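Local coordinates for L-lysine 6-monooxygenase involved in desferrioxamine biosynthesis (Erwinia amylovora CFBP1430, PDB 5O8P), which uses FAD and NADPH to N-hydroxylate an amine, most probably cadaverine, on the biosynthetic pathway to the siderophore desferrioxamine, at residues B[68-73]-B[414-419]; B[173-178]-B[308-313]; B[319-322]-B[327-330]. All blocks are in the same frame, centred on the assembly; numbering follows the deposited sequence.

Contact 1 of 3, residues B[68-73]-B[414-419]; sequences LADPTS and EVYPVE
CD1 and CE1 of Y416 rest obliquely against A69 and D70 of the loop 68-73. CE1 of Y416 comes to 3.5 Å from D70 CB. Its neighbour in the ring, Y416 CD1, lies 3.6 Å from A69 O. With CG anti to its carbonyl carbon (chi1 -65°), Y416 swings the ring across to D70, while its CB packs against A69 CB, 4.2 Å away. The carboxylate of D70 is inclined by 32° to the ring plane, and CB of D70, not its oxygens, makes the nearest approach. P417 lies at the margin, its CD 4.3 Å from A69 O.

Two carboxylates are also held within their own segments. OD1 of D70 receives T72 OG1 at 2.5 Å on its syn lone pair, inside the type I turn D70-S73. That turn is closed by S73 N to D70 O at 3.1 Å. In the other loop V418 N reaches E414 OE2 at 3.3 Å, from above the carboxylate plane, and R408 is the second partner of E414, through a salt bridge. Y416 OH bonds to L26 O, and S404 of helix 399-410 touches both A69 and Y416.

K82 of a second subunit bonds to L68 O and P417 O and forms a salt bridge with E419. The arrangement is thus loop-to-loop packing at a subunit interface, away from the annotated cofactor sites, where a turn preceding helix 77-83 meets the segment that follows helix 399-410.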
loop_
_atom_site.group_PDB
_atom_site.type_symbol
_atom_site.label_atom_id
_atom_site.label_comp_id
_atom_site.label_asym_id
_atom_site.label_seq_id
_atom_site.Cartn_x
_atom_site.Cartn_y
_atom_site.Cartn_z
ATOM N N LEU B 68 -2.790 -26.188 -0.002
ATOM C CA LEU B 68 -3.049 -26.148 -1.457
ATOM C C LEU B 68 -3.475 -27.490 -2.027
ATOM O O LEU B 68 -3.919 -27.567 -3.163
ATOM C CB LEU B 68 -1.858 -25.576 -2.239
ATOM C CG LEU B 68 -1.548 -24.088 -1.965
ATOM C CD1 LEU B 68 -0.358 -23.608 -2.768
ATOM C CD2 LEU B 68 -2.736 -23.176 -2.198
ATOM N N ALA B 69 -3.296 -28.549 -1.253
ATOM C CA ALA B 69 -3.835 -29.862 -1.584
ATOM C C ALA B 69 -5.088 -30.182 -0.778
ATOM O O ALA B 69 -5.975 -30.867 -1.285
ATOM C CB ALA B 69 -2.781 -30.923 -1.329
ATOM N N ASP B 70 -5.150 -29.718 0.474
ATOM C CA ASP B 70 -6.241 -30.063 1.385
ATOM C C ASP B 70 -6.332 -29.082 2.543
ATOM O O ASP B 70 -5.723 -29.300 3.584
ATOM C CB ASP B 70 -6.057 -31.479 1.935
ATOM C CG ASP B 70 -7.097 -31.851 3.015
ATOM O OD1 ASP B 70 -8.117 -31.123 3.143
ATOM O OD2 ASP B 70 -6.874 -32.863 3.742
ATOM N N PRO B 71 -7.130 -28.023 2.384
ATOM C CA PRO B 71 -7.348 -27.047 3.450
ATOM C C PRO B 71 -7.963 -27.598 4.724
ATOM O O PRO B 71 -7.834 -26.961 5.759
ATOM C CB PRO B 71 -8.323 -26.050 2.818
ATOM C CG PRO B 71 -8.110 -26.175 1.354
ATOM C CD PRO B 71 -7.779 -27.615 1.123
ATOM N N THR B 72 -8.629 -28.750 4.653
ATOM C CA THR B 72 -9.204 -29.383 5.847
ATOM C C THR B 72 -8.180 -30.150 6.699
ATOM O O THR B 72 -8.530 -30.574 7.809
ATOM C CB THR B 72 -10.345 -30.381 5.518
ATOM O OG1 THR B 72 -9.802 -31.588 4.967
ATOM C CG2 THR B 72 -11.367 -29.772 4.572
ATOM N N SER B 73 -6.949 -30.345 6.196
ATOM C CA SER B 73 -5.925 -31.070 6.949
ATOM C C SER B 73 -5.647 -30.383 8.267
ATOM O O SER B 73 -5.576 -29.141 8.324
ATOM C CB SER B 73 -4.602 -31.183 6.193
ATOM O OG SER B 73 -3.568 -31.674 7.060
ATOM N N GLU B 414 -5.984 -40.871 -7.474
ATOM C CA GLU B 414 -5.701 -39.449 -7.295
ATOM C C GLU B 414 -6.189 -39.011 -5.925
ATOM O O GLU B 414 -7.324 -38.596 -5.767
ATOM C CB GLU B 414 -6.333 -38.628 -8.433
ATOM C CG GLU B 414 -6.220 -37.112 -8.286
ATOM C CD GLU B 414 -6.230 -36.354 -9.615
ATOM O OE1 GLU B 414 -5.451 -36.771 -10.502
ATOM O OE2 GLU B 414 -6.993 -35.362 -9.774
ATOM N N VAL B 415 -5.315 -39.085 -4.935
ATOM C CA VAL B 415 -5.728 -38.908 -3.535
ATOM C C VAL B 415 -6.131 -37.474 -3.243
ATOM O O VAL B 415 -7.124 -37.229 -2.590
ATOM C CB VAL B 415 -4.601 -39.300 -2.556
ATOM C CG1 VAL B 415 -5.068 -39.164 -1.107
ATOM C CG2 VAL B 415 -4.126 -40.717 -2.843
ATOM N N TYR B 416 -5.323 -36.527 -3.708
ATOM C CA TYR B 416 -5.641 -35.114 -3.617
ATOM C C TYR B 416 -5.723 -34.601 -5.039
ATOM O O TYR B 416 -4.812 -34.880 -5.834
ATOM C CB TYR B 416 -4.549 -34.391 -2.866
ATOM C CG TYR B 416 -4.435 -34.813 -1.432
ATOM C CD1 TYR B 416 -5.321 -34.345 -0.474
ATOM C CD2 TYR B 416 -3.428 -35.677 -1.027
ATOM C CE1 TYR B 416 -5.200 -34.721 0.853
ATOM C CE2 TYR B 416 -3.293 -36.050 0.301
ATOM C CZ TYR B 416 -4.183 -35.562 1.240
ATOM O OH TYR B 416 -4.065 -35.917 2.565
ATOM N N PRO B 417 -6.794 -33.849 -5.366
ATOM C CA PRO B 417 -7.019 -33.448 -6.749
ATOM C C PRO B 417 -5.911 -32.530 -7.251
ATOM O O PRO B 417 -5.510 -31.604 -6.563
ATOM C CB PRO B 417 -8.376 -32.728 -6.697
ATOM C CG PRO B 417 -8.486 -32.220 -5.312
ATOM C CD PRO B 417 -7.751 -33.201 -4.447
ATOM N N VAL B 418 -5.424 -32.828 -8.445
ATOM C CA VAL B 418 -4.281 -32.178 -9.024
ATOM C C VAL B 418 -4.791 -31.331 -10.178
ATOM O O VAL B 418 -5.257 -31.875 -11.196
ATOM C CB VAL B 418 -3.273 -33.223 -9.548
ATOM C CG1 VAL B 418 -2.012 -32.536 -10.050
ATOM C CG2 VAL B 418 -2.944 -34.247 -8.470
ATOM N N GLU B 419 -4.692 -30.007 -10.028
ATOM C CA GLU B 419 -5.119 -29.089 -11.060
ATOM C C GLU B 419 -4.275 -29.284 -12.323
ATOM O O GLU B 419 -3.064 -29.489 -12.237
ATOM C CB GLU B 419 -5.043 -27.652 -10.560
ATOM C CG GLU B 419 -6.146 -27.302 -9.569
ATOM C CD GLU B 419 -5.777 -27.505 -8.110
ATOM O OE1 GLU B 419 -4.869 -28.318 -7.822
ATOM O OE2 GLU B 419 -6.420 -26.851 -7.251
#

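Contact 2 of 3, residues B[173-178]-B[308-313]; sequences RERFVH and MRWLAE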
loop_
_atom_site.group_PDB
_atom_site.type_symbol
_atom_site.label_atom_id
_atom_site.label_comp_id
_atom_site.label_asym_id
_atom_site.label_seq_id
_atom_site.Cartn_x
_atom_site.Cartn_y
_atom_site.Cartn_z
ATOM N N ARG B 173 37.583 -20.924 3.658
ATOM C CA ARG B 173 36.358 -21.344 4.350
ATOM C C ARG B 173 36.354 -20.968 5.821
ATOM O O ARG B 173 35.310 -20.618 6.360
ATOM C CB ARG B 173 36.167 -22.849 4.230
ATOM C CG ARG B 173 35.655 -23.297 2.860
ATOM C CD ARG B 173 35.613 -24.814 2.732
ATOM N NE ARG B 173 34.438 -25.284 1.984
ATOM C CZ ARG B 173 33.179 -25.291 2.442
ATOM N NH1 ARG B 173 32.878 -24.841 3.663
ATOM N NH2 ARG B 173 32.197 -25.750 1.663
ATOM N N GLU B 174 37.523 -21.061 6.458
ATOM C CA GLU B 174 37.669 -20.713 7.875
ATOM C C GLU B 174 37.416 -19.234 8.193
ATOM O O GLU B 174 36.961 -18.934 9.280
ATOM C CB GLU B 174 39.044 -21.141 8.407
ATOM C CG GLU B 174 39.274 -22.656 8.373
ATOM C CD GLU B 174 40.535 -23.125 9.135
ATOM O OE1 GLU B 174 41.510 -22.344 9.301
ATOM O OE2 GLU B 174 40.566 -24.305 9.568
ATOM N N ARG B 175 37.715 -18.323 7.265
ATOM C CA ARG B 175 37.613 -16.859 7.520
ATOM C C ARG B 175 36.287 -16.220 7.140
ATOM O O ARG B 175 35.710 -15.472 7.926
ATOM C CB ARG B 175 38.727 -16.104 6.808
ATOM C CG ARG B 175 40.035 -16.206 7.546
ATOM C CD ARG B 175 41.162 -15.546 6.800
ATOM N NE ARG B 175 42.390 -16.312 6.968
ATOM C CZ ARG B 175 43.120 -16.373 8.085
ATOM N NH1 ARG B 175 42.771 -15.694 9.177
ATOM N NH2 ARG B 175 44.221 -17.119 8.111
ATOM N N PHE B 176 35.806 -16.495 5.936
ATOM C CA PHE B 176 34.525 -15.949 5.504
ATOM C C PHE B 176 33.363 -16.742 6.095
ATOM O O PHE B 176 33.551 -17.820 6.618
ATOM C CB PHE B 176 34.450 -15.824 3.976
ATOM C CG PHE B 176 34.256 -17.119 3.245
ATOM C CD1 PHE B 176 32.993 -17.714 3.168
ATOM C CD2 PHE B 176 35.311 -17.703 2.564
ATOM C CE1 PHE B 176 32.804 -18.891 2.463
ATOM C CE2 PHE B 176 35.123 -18.876 1.859
ATOM C CZ PHE B 176 33.865 -19.474 1.804
ATOM N N VAL B 177 32.168 -16.168 6.013
ATOM C CA VAL B 177 30.941 -16.748 6.550
ATOM C C VAL B 177 29.932 -16.902 5.417
ATOM O O VAL B 177 29.634 -15.921 4.748
ATOM C CB VAL B 177 30.337 -15.781 7.587
ATOM C CG1 VAL B 177 28.966 -16.251 8.059
ATOM C CG2 VAL B 177 31.268 -15.582 8.762
ATOM N N HIS B 178 29.408 -18.105 5.205
ATOM C CA HIS B 178 28.311 -18.300 4.259
ATOM C C HIS B 178 27.021 -17.756 4.890
ATOM O O HIS B 178 26.907 -17.693 6.134
ATOM C CB HIS B 178 28.158 -19.780 3.922
ATOM C CG HIS B 178 27.232 -20.053 2.786
ATOM N ND1 HIS B 178 25.881 -20.256 2.959
ATOM C CD2 HIS B 178 27.459 -20.161 1.457
ATOM C CE1 HIS B 178 25.311 -20.471 1.787
ATOM N NE2 HIS B 178 26.249 -20.425 0.858
ATOM N N MET B 308 40.660 -14.534 -4.888
ATOM C CA MET B 308 40.780 -13.879 -3.589
ATOM C C MET B 308 42.016 -14.369 -2.858
ATOM O O MET B 308 42.611 -15.394 -3.212
ATOM C CB MET B 308 39.525 -14.081 -2.726
ATOM C CG MET B 308 39.177 -15.518 -2.368
ATOM S SD MET B 308 37.520 -15.625 -1.667
ATOM C CE MET B 308 37.852 -15.022 -0.023
ATOM N N ARG B 309 42.379 -13.620 -1.829
ATOM C CA ARG B 309 43.569 -13.896 -1.059
ATOM C C ARG B 309 43.545 -13.131 0.241
ATOM O O ARG B 309 42.927 -12.066 0.338
ATOM C CB ARG B 309 44.835 -13.580 -1.857
ATOM C CG ARG B 309 44.910 -12.192 -2.466
ATOM C CD ARG B 309 45.847 -12.170 -3.681
ATOM N NE ARG B 309 47.248 -12.081 -3.268
ATOM C CZ ARG B 309 47.855 -10.967 -2.845
ATOM N NH1 ARG B 309 47.194 -9.812 -2.752
ATOM N NH2 ARG B 309 49.136 -11.001 -2.483
ATOM N N TRP B 310 44.146 -13.739 1.263
ATOM C CA TRP B 310 44.203 -13.158 2.603
ATOM C C TRP B 310 45.591 -12.600 2.847
ATOM O O TRP B 310 46.583 -13.295 2.670
ATOM C CB TRP B 310 43.857 -14.209 3.652
ATOM C CG TRP B 310 43.889 -13.704 5.060
ATOM C CD1 TRP B 310 44.876 -13.909 5.964
ATOM C CD2 TRP B 310 42.892 -12.902 5.723
ATOM N NE1 TRP B 310 44.565 -13.301 7.156
ATOM C CE2 TRP B 310 43.352 -12.677 7.039
ATOM C CE3 TRP B 310 41.650 -12.365 5.340
ATOM C CZ2 TRP B 310 42.620 -11.931 7.977
ATOM C CZ3 TRP B 310 40.925 -11.615 6.279
ATOM C CH2 TRP B 310 41.416 -11.409 7.578
ATOM N N LEU B 311 45.645 -11.341 3.257
ATOM C CA LEU B 311 46.900 -10.622 3.449
ATOM C C LEU B 311 47.325 -10.665 4.911
ATOM O O LEU B 311 46.474 -10.749 5.801
ATOM C CB LEU B 311 46.741 -9.169 2.996
ATOM C CG LEU B 311 46.133 -8.965 1.600
ATOM C CD1 LEU B 311 45.851 -7.496 1.351
ATOM C CD2 LEU B 311 47.027 -9.527 0.505
ATOM N N ALA B 312 48.639 -10.600 5.143
ATOM C CA ALA B 312 49.216 -10.522 6.496
ATOM C C ALA B 312 48.625 -9.367 7.315
ATOM O O ALA B 312 48.344 -9.532 8.508
ATOM C CB ALA B 312 50.730 -10.384 6.417
ATOM N N GLU B 313 48.425 -8.220 6.653
ATOM C CA GLU B 313 47.709 -7.053 7.216
ATOM C C GLU B 313 46.467 -7.392 8.068
ATOM O O GLU B 313 46.213 -6.725 9.070
ATOM C CB GLU B 313 47.249 -6.117 6.088
ATOM C CG GLU B 313 48.351 -5.399 5.309
ATOM C CD GLU B 313 47.805 -4.555 4.156
ATOM O OE1 GLU B 313 46.594 -4.209 4.176
ATOM O OE2 GLU B 313 48.594 -4.235 3.235
#
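Backbone separation is wide here: the nearest CA atoms, those of R175 and W310, are 9.0 Å apart, so the segments meet through side chains. Residues 173-175 have helical backbone angles without the regular bonds and lead into the short strand 177-178. Across from them runs the weakly bonded end of strand 303-311, which gives way to a turn after L311. R175 and W310 both direct their CB atoms at the opposite segment and bridge the gap.

The guanidinium of R175 lies flat on the indole, the planes only 5° apart and the centres 3.7 Å from each other. Its CZ stands over the five-membered ring, 18° off the normal, and W310 NE1 lies beneath the guanidinium at 3.5 Å from CZ. Further back along the same chain, R175 CD covers the six-membered ring in a CH-pi contact, 3.5 Å from its centroid, so one arginine spans both rings. The chain bends at chi3, and a chi4 of -73° turns the guanidinium plane out of the line of the chain, where it lies flat on the indole. F316 of strand 315-322 meets W310 edge-to-face and also touches R175.

Parallel planes with CZ over the ring identify a stacked cation-pi pair at the surface, between the edge of the parallel sheet and the antiparallel one. The indole pi cloud would be expected to steady the positive charge. Because the stack uses the face of the guanidinium, its N-H bonds, which lie in its plane, probably remain available to solvent at this exposed position.

Contact 3 of 3, residues B[319-322]-B[327-330]; sequences KLHQ and RAYS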
loop_
_atom_site.group_PDB
_atom_site.type_symbol
_atom_site.label_atom_id
_atom_site.label_comp_id
_atom_site.label_asym_id
_atom_site.label_seq_id
_atom_site.Cartn_x
_atom_site.Cartn_y
_atom_site.Cartn_z
ATOM N N LYS B 319 39.765 -9.910 -5.929
ATOM C CA LYS B 319 39.939 -9.537 -7.330
ATOM C C LYS B 319 38.612 -9.767 -8.035
ATOM O O LYS B 319 38.037 -10.856 -7.956
ATOM C CB LYS B 319 41.043 -10.349 -8.003
ATOM C CG LYS B 319 42.424 -10.057 -7.456
ATOM C CD LYS B 319 43.525 -10.254 -8.489
ATOM C CE LYS B 319 44.878 -9.893 -7.894
ATOM N NZ LYS B 319 45.965 -9.917 -8.902
ATOM N N LEU B 320 38.128 -8.727 -8.712
ATOM C CA LEU B 320 36.828 -8.741 -9.367
ATOM C C LEU B 320 36.974 -8.359 -10.833
ATOM O O LEU B 320 37.902 -7.641 -11.208
ATOM C CB LEU B 320 35.897 -7.756 -8.674
ATOM C CG LEU B 320 35.608 -8.044 -7.200
ATOM C CD1 LEU B 320 35.193 -6.789 -6.468
ATOM C CD2 LEU B 320 34.537 -9.104 -7.054
ATOM N N HIS B 321 36.060 -8.854 -11.657
ATOM C CA HIS B 321 36.007 -8.496 -13.065
ATOM C C HIS B 321 34.613 -7.973 -13.385
ATOM O O HIS B 321 33.621 -8.689 -13.221
ATOM C CB HIS B 321 36.336 -9.701 -13.935
ATOM C CG HIS B 321 36.543 -9.352 -15.370
ATOM N ND1 HIS B 321 35.612 -9.639 -16.347
ATOM C CD2 HIS B 321 37.561 -8.712 -15.991
ATOM C CE1 HIS B 321 36.059 -9.206 -17.512
ATOM N NE2 HIS B 321 37.239 -8.641 -17.323
ATOM N N GLN B 322 34.552 -6.721 -13.831
ATOM C CA GLN B 322 33.291 -6.032 -14.156
ATOM C C GLN B 322 32.970 -6.388 -15.624
ATOM O O GLN B 322 33.575 -5.862 -16.545
ATOM C CB GLN B 322 33.426 -4.534 -13.776
ATOM C CG GLN B 322 32.868 -3.401 -14.609
ATOM C CD GLN B 322 31.371 -3.363 -14.750
ATOM O OE1 GLN B 322 30.822 -4.244 -15.398
ATOM N NE2 GLN B 322 30.742 -2.269 -14.324
ATOM N N ARG B 327 36.496 -4.909 -17.487
ATOM C CA ARG B 327 37.655 -4.348 -16.783
ATOM C C ARG B 327 37.790 -4.905 -15.362
ATOM O O ARG B 327 36.804 -4.978 -14.613
ATOM C CB ARG B 327 37.562 -2.819 -16.743
ATOM C CG ARG B 327 38.897 -2.128 -16.521
ATOM C CD ARG B 327 38.782 -0.625 -16.765
ATOM N NE ARG B 327 39.461 0.130 -15.708
ATOM C CZ ARG B 327 39.184 1.383 -15.338
ATOM N NH1 ARG B 327 38.230 2.089 -15.942
ATOM N NH2 ARG B 327 39.877 1.931 -14.343
ATOM N N ALA B 328 39.015 -5.293 -15.001
ATOM C CA ALA B 328 39.302 -5.899 -13.701
ATOM C C ALA B 328 39.568 -4.831 -12.646
ATOM O O ALA B 328 39.982 -3.718 -12.973
ATOM C CB ALA B 328 40.489 -6.842 -13.807
ATOM N N TYR B 329 39.310 -5.175 -11.387
ATOM C CA TYR B 329 39.585 -4.289 -10.253
ATOM C C TYR B 329 39.630 -5.066 -8.942
ATOM O O TYR B 329 39.066 -6.155 -8.851
ATOM C CB TYR B 329 38.544 -3.167 -10.163
ATOM C CG TYR B 329 37.136 -3.561 -9.726
ATOM C CD1 TYR B 329 36.237 -4.167 -10.614
ATOM C CD2 TYR B 329 36.683 -3.277 -8.430
ATOM C CE1 TYR B 329 34.944 -4.497 -10.209
ATOM C CE2 TYR B 329 35.392 -3.604 -8.027
ATOM C CZ TYR B 329 34.528 -4.206 -8.921
ATOM O OH TYR B 329 33.263 -4.510 -8.507
ATOM N N SER B 330 40.303 -4.500 -7.940
ATOM C CA SER B 330 40.438 -5.129 -6.622
ATOM C C SER B 330 39.713 -4.315 -5.549
ATOM O O SER B 330 39.511 -3.105 -5.692
ATOM C CB SER B 330 41.912 -5.305 -6.242
ATOM O OG SER B 330 42.549 -4.043 -6.068
#
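L320 and Y329 are brought together by contrasting first torsions. In Y329, CG sits between the backbone N and the carbonyl carbon (chi1 71°), which folds the ring back over the neighbouring strand and beneath L320 CB. That CB lies over one face of the ring, offset toward its rim, 3.9 Å from the centroid and 20° off the normal. In L320, chi1 sets CG anti to the carbonyl carbon, and chi1 and chi2 together bring CD1 beside CE2 and OH of Y329. L320 CD1 meets Y329 CE2 at 3.6 Å, and Q322 CB approaches Y329 CE1 obliquely on the same face of the sheet. On the other face, H321 CD2 comes to 4.1 Å from A328 CB.

Four backbone bonds fix the register in two hydrogen-bonded pairs. In the first, L320 N bonds to Y329 O at 2.7 Å. The return bond runs from Y329 N to L320 O at 2.8 Å. In the second pair, Q322 N bonds to R327 O at 3.0 Å, and R327 N bonds in turn to Q322 O.

Y329 OH is bonded to S303, while L320 packs on L305, a residue that contacts NADP+ in this protein. Q430 of a third subunit packs on Y329. With strand directions 150° apart and only four residues intervening, this is an antiparallel beta hairpin, forming two strands of a three-stranded sheet beside the NADP(H) site.

How the contacts relate
Contacts 2 and 3 lie on the same side of the chain's centre, their centres 18 Å apart and nearest atoms about 5 Å apart, while contact 1 sits on the opposite side, about 49 and 51 Å away between centres. Along the chain, contact 2 closes before contact 3 opens, and both are nested within the long loop closed by contact 1. The adjacent strands 303-311 and 315-322 link contacts 2 and 3 through one antiparallel sheet; 173-178 brings in the edge of the five-stranded parallel sheet. Contact 3 adjoins an NADP+-binding residue, whereas contact 2 lies away from the annotated sites, and contact 1 joins early and late chain segments beside a subunit interface.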